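Local atomic coordinates of Mec-8 protein (Caenorhabditis elegans, PDB entry 6DG0), a protein that probably binds RNA as a nuclear splicing factor, its C-terminal RNA recognition motif being captured here with a short DNA strand. Residues F7-S12 against G73-Y78; F30-L35 against F45-D50. The protein carries 2 engineered substitutions. All blocks are in the same frame, centred on the assembly; numbering follows the deposited sequence.

Contact 1 of 2, residues F7-S12 against G73-Y78; sequences FVANLS and GLRIEY. With nucleotides of chain D.
Asn10 lays its CB against the Arg75 guanidinium, 3.3 Å from NH1 and toward the rim of one face, while its amide plane lies only 10° from that of the guanidinium. Its far end is anchored elsewhere: OD1 accepts the backbone N-H groups of Asn69 and Asp70. The opposite guanidinium face carries the adenine of DA1 of chain D, so the group is held flat between side chain and base. A bend at chi3 (-53°) turns the Arg75 head along the guanine of DG2 of chain D, where NE donates to O6 (3.0 Å) and NH2 to N7 (2.9 Å), a two-bond reading of the Hoogsteen edge. Underneath, strand 4-11 pairs antiparallel with strand 75-78, Phe7 facing Glu77 and Ala9 facing Arg75 in hydrogen-bonded pairs; this joins the RNP2 strand, one of the two central strands of the RRM sheet, to the last strand. Phe7, with CG anti to the backbone N (chi1 168°), raises its ring from strand 4-11 and stacks nearly parallel beneath the cytosine of DC3 of chain D, whose C6 sits 3.3 Å above the ring plane. Beside it the Glu77 carboxylate joins guanine and cytosine, OE2 accepting from N1 of DG2 of chain D (2.7 Å) and OE1 from N4 of DC3 of chain D (2.8 Å). On the other side of the sheet, Val8 CG2 packs on Ile76 CG1 (4.1 Å).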
loop_
_atom_site.group_PDB
_atom_site.type_symbol
_atom_site.label_atom_id
_atom_site.label_comp_id
_atom_site.label_asym_id
_atom_site.label_seq_id
_atom_site.Cartn_x
_atom_site.Cartn_y
_atom_site.Cartn_z
ATOM N N PHE A 7 -3.370 1.594 4.070
ATOM C CA PHE A 7 -2.704 0.521 4.804
ATOM C C PHE A 7 -2.788 -0.793 4.026
ATOM O O PHE A 7 -3.870 -1.204 3.613
ATOM C CB PHE A 7 -3.317 0.360 6.199
ATOM C CG PHE A 7 -2.895 -0.896 6.910
ATOM C CD1 PHE A 7 -1.668 -0.968 7.550
ATOM C CD2 PHE A 7 -3.731 -2.002 6.953
ATOM C CE1 PHE A 7 -1.273 -2.123 8.203
ATOM C CE2 PHE A 7 -3.344 -3.157 7.608
ATOM C CZ PHE A 7 -2.114 -3.216 8.234
ATOM N N VAL A 8 -1.649 -1.454 3.840
ATOM C CA VAL A 8 -1.605 -2.701 3.077
ATOM C C VAL A 8 -1.067 -3.875 3.896
ATOM O O VAL A 8 0.038 -3.821 4.428
ATOM C CB VAL A 8 -0.744 -2.544 1.807
ATOM C CG1 VAL A 8 -0.773 -3.823 0.982
ATOM C CG2 VAL A 8 -1.230 -1.360 0.981
ATOM N N ALA A 9 -1.864 -4.936 3.976
ATOM C CA ALA A 9 -1.516 -6.148 4.716
ATOM C C ALA A 9 -1.407 -7.337 3.764
ATOM O O ALA A 9 -1.564 -7.175 2.554
ATOM C CB ALA A 9 -2.544 -6.425 5.804
ATOM N N ASN A 10 -1.093 -8.512 4.308
ATOM C CA ASN A 10 -0.920 -9.729 3.512
ATOM C C ASN A 10 0.251 -9.617 2.533
ATOM O O ASN A 10 0.120 -9.876 1.335
ATOM C CB ASN A 10 -2.235 -10.067 2.787
ATOM C CG ASN A 10 -2.219 -11.440 2.147
ATOM O OD1 ASN A 10 -1.357 -12.256 2.442
ATOM N ND2 ASN A 10 -3.220 -11.726 1.327
ATOM N N LEU A 11 1.390 -9.188 3.068
ATOM C CA LEU A 11 2.616 -9.045 2.292
ATOM C C LEU A 11 3.691 -10.056 2.695
ATOM O O LEU A 11 3.925 -10.287 3.882
ATOM C CB LEU A 11 3.177 -7.630 2.439
ATOM C CG LEU A 11 2.586 -6.510 1.584
ATOM C CD1 LEU A 11 3.103 -5.164 2.068
ATOM C CD2 LEU A 11 2.931 -6.728 0.119
ATOM N N SER A 12 4.361 -10.634 1.703
ATOM C CA SER A 12 5.459 -11.563 1.954
ATOM C C SER A 12 6.656 -10.783 2.493
ATOM O O SER A 12 6.756 -9.575 2.288
ATOM C CB SER A 12 5.833 -12.332 0.685
ATOM O OG SER A 12 6.389 -11.472 -0.291
ATOM N N GLY A 73 -5.040 -12.459 -1.558
ATOM C CA GLY A 73 -4.238 -11.420 -2.175
ATOM C C GLY A 73 -4.073 -10.283 -1.193
ATOM O O GLY A 73 -4.329 -10.455 -0.005
ATOM N N LEU A 74 -3.681 -9.115 -1.685
ATOM C CA LEU A 74 -3.409 -7.979 -0.814
ATOM C C LEU A 74 -4.660 -7.495 -0.085
ATOM O O LEU A 74 -5.730 -7.387 -0.680
ATOM C CB LEU A 74 -2.814 -6.826 -1.622
ATOM C CG LEU A 74 -1.404 -7.017 -2.185
ATOM C CD1 LEU A 74 -0.930 -5.738 -2.857
ATOM C CD2 LEU A 74 -0.429 -7.465 -1.102
ATOM N N ARG A 75 -4.519 -7.204 1.205
ATOM C CA ARG A 75 -5.618 -6.626 1.972
ATOM C C ARG A 75 -5.313 -5.165 2.282
ATOM O O ARG A 75 -4.375 -4.851 3.015
ATOM C CB ARG A 75 -5.872 -7.410 3.263
ATOM C CG ARG A 75 -6.369 -8.829 3.038
ATOM C CD ARG A 75 -6.666 -9.549 4.350
ATOM N NE ARG A 75 -5.543 -9.528 5.282
ATOM C CZ ARG A 75 -4.605 -10.468 5.346
ATOM N NH1 ARG A 75 -4.656 -11.516 4.534
ATOM N NH2 ARG A 75 -3.625 -10.371 6.233
ATOM N N ILE A 76 -6.123 -4.275 1.716
ATOM C CA ILE A 76 -5.885 -2.843 1.829
ATOM C C ILE A 76 -6.994 -2.112 2.580
ATOM O O ILE A 76 -8.180 -2.327 2.327
ATOM C CB ILE A 76 -5.731 -2.199 0.436
ATOM C CG1 ILE A 76 -4.736 -2.992 -0.414
ATOM C CG2 ILE A 76 -5.303 -0.743 0.559
ATOM C CD1 ILE A 76 -4.516 -2.413 -1.799
ATOM N N GLU A 77 -6.593 -1.245 3.506
ATOM C CA GLU A 77 -7.522 -0.389 4.235
ATOM C C GLU A 77 -7.048 1.055 4.177
ATOM O O GLU A 77 -5.905 1.325 3.806
ATOM C CB GLU A 77 -7.647 -0.826 5.694
ATOM C CG GLU A 77 -8.003 -2.281 5.903
ATOM C CD GLU A 77 -7.962 -2.671 7.367
ATOM O OE1 GLU A 77 -7.682 -1.792 8.212
ATOM O OE2 GLU A 77 -8.206 -3.857 7.673
ATOM N N TYR A 78 -7.926 1.984 4.542
ATOM C CA TYR A 78 -7.492 3.346 4.815
ATOM C C TYR A 78 -6.618 3.323 6.063
ATOM O O TYR A 78 -6.970 2.679 7.054
ATOM C CB TYR A 78 -8.678 4.292 5.027
ATOM C CG TYR A 78 -9.516 4.577 3.799
ATOM C CD1 TYR A 78 -9.003 5.304 2.731
ATOM C CD2 TYR A 78 -10.838 4.158 3.728
ATOM C CE1 TYR A 78 -9.775 5.576 1.614
ATOM C CE2 TYR A 78 -11.618 4.429 2.622
ATOM C CZ TYR A 78 -11.083 5.136 1.567
ATOM O OH TYR A 78 -11.857 5.405 0.463
ATOM P P DC D 3 -2.256 -3.125 14.184
ATOM O OP1 DC D 3 -1.315 -2.658 15.225
ATOM O OP2 DC D 3 -3.699 -2.821 14.305
ATOM O "O5'" DC D 3 -1.765 -2.586 12.759
ATOM C "C5'" DC D 3 -0.384 -2.659 12.401
ATOM C "C4'" DC D 3 0.166 -1.285 12.047
ATOM O "O4'" DC D 3 -0.567 -0.749 10.915
ATOM C "C3'" DC D 3 0.061 -0.230 13.143
ATOM O "O3'" DC D 3 1.161 0.666 13.053
ATOM C "C2'" DC D 3 -1.251 0.470 12.810
ATOM C "C1'" DC D 3 -1.235 0.441 11.288
ATOM N N1 DC D 3 -2.594 0.424 10.683
ATOM C C2 DC D 3 -3.143 1.608 10.186
ATOM O O2 DC D 3 -2.486 2.654 10.258
ATOM N N3 DC D 3 -4.383 1.578 9.638
ATOM C C4 DC D 3 -5.061 0.430 9.581
ATOM N N4 DC D 3 -6.279 0.451 9.032
ATOM C C5 DC D 3 -4.519 -0.788 10.086
ATOM C C6 DC D 3 -3.295 -0.746 10.624
ATOM P P DG D 2 -7.112 -5.809 14.455
ATOM O OP1 DG D 2 -7.022 -5.777 15.931
ATOM O OP2 DG D 2 -7.853 -4.750 13.736
ATOM O "O5'" DG D 2 -5.616 -5.870 13.901
ATOM C "C5'" DG D 2 -4.648 -6.649 14.593
ATOM C "C4'" DG D 2 -3.374 -6.754 13.786
ATOM O "O4'" DG D 2 -3.597 -7.635 12.678
ATOM C "C3'" DG D 2 -2.917 -5.456 13.153
ATOM O "O3'" DG D 2 -2.108 -4.723 14.074
ATOM C "C2'" DG D 2 -2.110 -5.932 11.936
ATOM C "C1'" DG D 2 -2.666 -7.341 11.664
ATOM N N9 DG D 2 -3.337 -7.488 10.371
ATOM C C8 DG D 2 -3.105 -8.463 9.432
ATOM N N7 DG D 2 -3.860 -8.358 8.375
ATOM C C5 DG D 2 -4.652 -7.248 8.628
ATOM C C6 DG D 2 -5.662 -6.650 7.836
ATOM O O6 DG D 2 -6.067 -6.998 6.719
ATOM N N1 DG D 2 -6.218 -5.538 8.464
ATOM C C2 DG D 2 -5.845 -5.064 9.699
ATOM N N2 DG D 2 -6.496 -3.978 10.139
ATOM N N3 DG D 2 -4.901 -5.615 10.452
ATOM C C4 DG D 2 -4.348 -6.699 9.855
ATOM O "O5'" DA D 1 -10.562 -7.793 11.146
ATOM C "C5'" DA D 1 -10.402 -8.912 12.012
ATOM C "C4'" DA D 1 -9.163 -8.769 12.888
ATOM O "O4'" DA D 1 -8.156 -9.702 12.450
ATOM C "C3'" DA D 1 -8.478 -7.416 12.858
ATOM O "O3'" DA D 1 -7.744 -7.237 14.072
ATOM C "C2'" DA D 1 -7.559 -7.550 11.635
ATOM C "C1'" DA D 1 -7.209 -9.046 11.628
ATOM N N9 DA D 1 -7.316 -9.665 10.308
ATOM C C8 DA D 1 -8.338 -9.507 9.411
ATOM N N7 DA D 1 -8.194 -10.210 8.315
ATOM C C5 DA D 1 -7.006 -10.892 8.510
ATOM C C6 DA D 1 -6.299 -11.809 7.708
ATOM N N6 DA D 1 -6.719 -12.205 6.503
ATOM N N1 DA D 1 -5.142 -12.302 8.193
ATOM C C2 DA D 1 -4.729 -11.905 9.402
ATOM N N3 DA D 1 -5.307 -11.052 10.249
ATOM C C4 DA D 1 -6.454 -10.576 9.737
#

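Contact 2 of 2, residues F30-L35 against F45-D50; sequences FTRLRL and FVEYSD. With nucleotides of chain D.
The Phe30 ring receives Val46 CG1 at its edge, in plane and 3.6 Å from CE1, and the backbone N of Arg32 lies over one of its faces. Phe45, pointing to the other side of the sheet, has CG anti to the carbonyl carbon (chi1 -60°), which turns its ring under the adenine of DA4 of chain D: the two are nearly parallel, with the base's C5 3.4 Å above the ring centre. The ring edge meets DC3 of chain D, CE1 lying 3.5 Å from its O2. Were the ring of Phe45 cut back to an alanine, the adenine would probably lose its stacking platform and be free to shift. Across from Phe45, in a hydrogen-bonded pair (Arg34 N to Phe45 O, 2.9 Å), Arg34 has O2 of DC5 of chain D over one guanidinium face. Arg32 and Glu47 form a salt bridge through NE and OE1, although the modelled separation is doubtfully short; NH1 to OE2 (3.2 Å) is a weak second bond, the guanidinium and carboxylate planes being 69° apart. NH1 also donates to Ala84 O. Thr31 N donates to Glu47 O (2.9 Å) and Glu47 N to Arg32 O (2.8 Å), so two residues face one: a classic beta bulge. It breaks the regular pairing near one end of the antiparallel hairpin of strands 30-37 and 42-48, the second bearing the RNP1 aromatic Phe45 on the nucleic-acid-binding surface typical of an RRM.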
loop_
_atom_site.group_PDB
_atom_site.type_symbol
_atom_site.label_atom_id
_atom_site.label_comp_id
_atom_site.label_asym_id
_atom_site.label_seq_id
_atom_site.Cartn_x
_atom_site.Cartn_y
_atom_site.Cartn_z
ATOM N N PHE A 30 -0.005 8.626 -7.154
ATOM C CA PHE A 30 0.965 7.980 -6.267
ATOM C C PHE A 30 2.083 8.928 -5.852
ATOM O O PHE A 30 2.817 9.438 -6.698
ATOM C CB PHE A 30 1.571 6.740 -6.933
ATOM C CG PHE A 30 2.688 6.117 -6.141
ATOM C CD1 PHE A 30 2.415 5.273 -5.077
ATOM C CD2 PHE A 30 4.012 6.376 -6.459
ATOM C CE1 PHE A 30 3.440 4.699 -4.346
ATOM C CE2 PHE A 30 5.041 5.806 -5.732
ATOM C CZ PHE A 30 4.755 4.967 -4.674
ATOM N N THR A 31 2.207 9.176 -4.551
ATOM C CA THR A 31 3.267 10.048 -4.062
ATOM C C THR A 31 4.457 9.287 -3.485
ATOM O O THR A 31 5.584 9.451 -3.949
ATOM C CB THR A 31 2.736 11.015 -2.988
ATOM O OG1 THR A 31 1.528 11.634 -3.451
ATOM C CG2 THR A 31 3.770 12.084 -2.680
ATOM N N ARG A 32 4.206 8.445 -2.486
ATOM C CA ARG A 32 5.290 7.755 -1.788
ATOM C C ARG A 32 4.831 6.506 -1.034
ATOM O O ARG A 32 3.661 6.373 -0.672
ATOM C CB ARG A 32 5.998 8.710 -0.828
ATOM C CG ARG A 32 5.079 9.451 0.111
ATOM C CD ARG A 32 5.721 10.750 0.560
ATOM N NE ARG A 32 4.860 11.517 1.453
ATOM C CZ ARG A 32 5.059 11.628 2.762
ATOM N NH1 ARG A 32 4.226 12.347 3.501
ATOM N NH2 ARG A 32 6.092 11.021 3.329
ATOM N N LEU A 33 5.773 5.597 -0.804
ATOM C CA LEU A 33 5.506 4.321 -0.148
ATOM C C LEU A 33 6.512 4.032 0.972
ATOM O O LEU A 33 7.689 4.365 0.858
ATOM C CB LEU A 33 5.523 3.194 -1.192
ATOM C CG LEU A 33 5.496 1.721 -0.775
ATOM C CD1 LEU A 33 4.765 0.918 -1.832
ATOM C CD2 LEU A 33 6.900 1.163 -0.576
ATOM N N ARG A 34 6.039 3.417 2.052
ATOM C CA ARG A 34 6.926 2.955 3.116
ATOM C C ARG A 34 6.651 1.505 3.479
ATOM O O ARG A 34 5.508 1.122 3.747
ATOM C CB ARG A 34 6.810 3.829 4.370
ATOM C CG ARG A 34 7.500 5.175 4.240
ATOM C CD ARG A 34 6.734 6.306 4.905
ATOM N NE ARG A 34 7.344 6.694 6.177
ATOM C CZ ARG A 34 8.255 7.656 6.305
ATOM N NH1 ARG A 34 8.674 8.317 5.234
ATOM N NH2 ARG A 34 8.760 7.950 7.498
ATOM N N LEU A 35 7.720 0.715 3.494
ATOM C CA LEU A 35 7.641 -0.717 3.734
ATOM C C LEU A 35 8.228 -1.037 5.107
ATOM O O LEU A 35 9.412 -0.799 5.369
ATOM C CB LEU A 35 8.375 -1.491 2.640
ATOM C CG LEU A 35 8.335 -3.019 2.696
ATOM C CD1 LEU A 35 6.904 -3.516 2.690
ATOM C CD2 LEU A 35 9.120 -3.608 1.536
ATOM N N PHE A 45 2.631 1.236 3.948
ATOM C CA PHE A 45 1.824 2.446 3.898
ATOM C C PHE A 45 2.068 3.185 2.585
ATOM O O PHE A 45 3.193 3.592 2.289
ATOM C CB PHE A 45 2.133 3.341 5.101
ATOM C CG PHE A 45 1.846 2.690 6.424
ATOM C CD1 PHE A 45 0.566 2.697 6.954
ATOM C CD2 PHE A 45 2.853 2.057 7.130
ATOM C CE1 PHE A 45 0.301 2.095 8.168
ATOM C CE2 PHE A 45 2.595 1.452 8.346
ATOM C CZ PHE A 45 1.317 1.470 8.866
ATOM N N VAL A 46 1.009 3.351 1.798
ATOM C CA VAL A 46 1.122 3.966 0.478
ATOM C C VAL A 46 0.316 5.257 0.395
ATOM O O VAL A 46 -0.892 5.263 0.634
ATOM C CB VAL A 46 0.651 3.005 -0.629
ATOM C CG1 VAL A 46 0.975 3.581 -1.998
ATOM C CG2 VAL A 46 1.304 1.647 -0.456
ATOM N N GLU A 47 0.991 6.349 0.048
ATOM C CA GLU A 47 0.356 7.661 0.009
ATOM C C GLU A 47 -0.032 8.102 -1.402
ATOM O O GLU A 47 0.730 7.925 -2.351
ATOM C CB GLU A 47 1.278 8.708 0.629
ATOM C CG GLU A 47 0.616 10.055 0.819
ATOM C CD GLU A 47 1.573 11.107 1.336
ATOM O OE1 GLU A 47 2.586 11.372 0.657
ATOM O OE2 GLU A 47 1.313 11.667 2.423
ATOM N N TYR A 48 -1.226 8.674 -1.527
ATOM C CA TYR A 48 -1.672 9.268 -2.784
ATOM C C TYR A 48 -1.970 10.762 -2.628
ATOM O O TYR A 48 -2.163 11.249 -1.516
ATOM C CB TYR A 48 -2.895 8.523 -3.316
ATOM C CG TYR A 48 -2.544 7.196 -3.949
ATOM C CD1 TYR A 48 -2.434 6.042 -3.179
ATOM C CD2 TYR A 48 -2.317 7.097 -5.315
ATOM C CE1 TYR A 48 -2.105 4.827 -3.759
ATOM C CE2 TYR A 48 -1.991 5.891 -5.902
ATOM C CZ TYR A 48 -1.887 4.760 -5.120
ATOM O OH TYR A 48 -1.563 3.558 -5.706
ATOM N N SER A 49 -2.015 11.481 -3.749
ATOM C CA SER A 49 -2.109 12.942 -3.730
ATOM C C SER A 49 -3.394 13.463 -3.088
ATOM O O SER A 49 -3.405 14.547 -2.506
ATOM C CB SER A 49 -1.985 13.492 -5.153
ATOM O OG SER A 49 -3.035 13.021 -5.979
ATOM N N ASP A 50 -4.469 12.690 -3.185
ATOM C CA ASP A 50 -5.726 13.048 -2.533
ATOM C C ASP A 50 -6.544 11.794 -2.228
ATOM O O ASP A 50 -6.178 10.692 -2.640
ATOM C CB ASP A 50 -6.528 14.039 -3.393
ATOM C CG ASP A 50 -6.924 13.474 -4.752
ATOM O OD1 ASP A 50 -7.523 12.377 -4.813
ATOM O OD2 ASP A 50 -6.640 14.139 -5.770
ATOM P P DA D 4 1.996 1.061 14.367
ATOM O OP1 DA D 4 2.132 -0.149 15.209
ATOM O OP2 DA D 4 1.373 2.282 14.926
ATOM O "O5'" DA D 4 3.434 1.475 13.803
ATOM C "C5'" DA D 4 4.207 0.552 13.042
ATOM C "C4'" DA D 4 5.243 1.285 12.202
ATOM O "O4'" DA D 4 4.597 1.858 11.035
ATOM C "C3'" DA D 4 5.943 2.441 12.914
ATOM O "O3'" DA D 4 7.321 2.488 12.563
ATOM C "C2'" DA D 4 5.191 3.671 12.411
ATOM C "C1'" DA D 4 4.804 3.254 10.998
ATOM N N9 DA D 4 3.570 3.882 10.536
ATOM C C8 DA D 4 2.358 3.870 11.170
ATOM N N7 DA D 4 1.418 4.522 10.530
ATOM C C5 DA D 4 2.055 4.996 9.395
ATOM C C6 DA D 4 1.602 5.767 8.305
ATOM N N6 DA D 4 0.344 6.207 8.186
ATOM N N1 DA D 4 2.494 6.069 7.339
ATOM C C2 DA D 4 3.752 5.626 7.462
ATOM N N3 DA D 4 4.294 4.897 8.436
ATOM C C4 DA D 4 3.384 4.614 9.382
ATOM P P DC D 5 8.358 3.302 13.487
ATOM O OP1 DC D 5 9.643 2.568 13.512
ATOM O OP2 DC D 5 7.664 3.611 14.757
ATOM O "O5'" DC D 5 8.563 4.678 12.696
ATOM C "C5'" DC D 5 9.170 4.666 11.413
ATOM C "C4'" DC D 5 8.900 5.962 10.666
ATOM O "O4'" DC D 5 7.490 6.065 10.368
ATOM C "C3'" DC D 5 9.263 7.254 11.411
ATOM O "O3'" DC D 5 10.352 7.892 10.748
ATOM C "C2'" DC D 5 7.986 8.111 11.359
ATOM C "C1'" DC D 5 7.163 7.423 10.281
ATOM N N1 DC D 5 5.691 7.581 10.449
ATOM C C2 DC D 5 4.942 8.125 9.402
ATOM O O2 DC D 5 5.518 8.451 8.359
ATOM N N3 DC D 5 3.603 8.270 9.557
ATOM C C4 DC D 5 3.022 7.904 10.699
ATOM N N4 DC D 5 1.699 8.068 10.806
ATOM C C5 DC D 5 3.770 7.353 11.782
ATOM C C6 DC D 5 5.091 7.212 11.616
ATOM P P DC D 3 -2.256 -3.125 14.184
ATOM O OP1 DC D 3 -1.315 -2.658 15.225
ATOM O OP2 DC D 3 -3.699 -2.821 14.305
ATOM O "O5'" DC D 3 -1.765 -2.586 12.759
ATOM C "C5'" DC D 3 -0.384 -2.659 12.401
ATOM C "C4'" DC D 3 0.166 -1.285 12.047
ATOM O "O4'" DC D 3 -0.567 -0.749 10.915
ATOM C "C3'" DC D 3 0.061 -0.230 13.143
ATOM O "O3'" DC D 3 1.161 0.666 13.053
ATOM C "C2'" DC D 3 -1.251 0.470 12.810
ATOM C "C1'" DC D 3 -1.235 0.441 11.288
ATOM N N1 DC D 3 -2.594 0.424 10.683
ATOM C C2 DC D 3 -3.143 1.608 10.186
ATOM O O2 DC D 3 -2.486 2.654 10.258
ATOM N N3 DC D 3 -4.383 1.578 9.638
ATOM C C4 DC D 3 -5.061 0.430 9.581
ATOM N N4 DC D 3 -6.279 0.451 9.032
ATOM C C5 DC D 3 -4.519 -0.788 10.086
ATOM C C6 DC D 3 -3.295 -0.746 10.624
#

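How the contacts relate
Each contact pairs one outer strand with an inner one, and the two inner strands, 4-11 and 42-48, are neighbours, which completes the four-stranded sheet; the centres of the two contacts lie about 13 Å apart. They meet on both faces. On the nucleic-acid side, Phe7 CD1 lies 3.7 Å from Phe45 CE1, and DC3 of chain D touches both rings, stacked on the first and at the edge of the second. On the helix-covered side, Val8 CG2 and Val46 CG2 are 4.2 Å apart. The DNA of chain D accordingly runs across the sheet, DA1 and DG2 over contact 1, DA4 and DC5 over contact 2, with DC3 bridging at the seam.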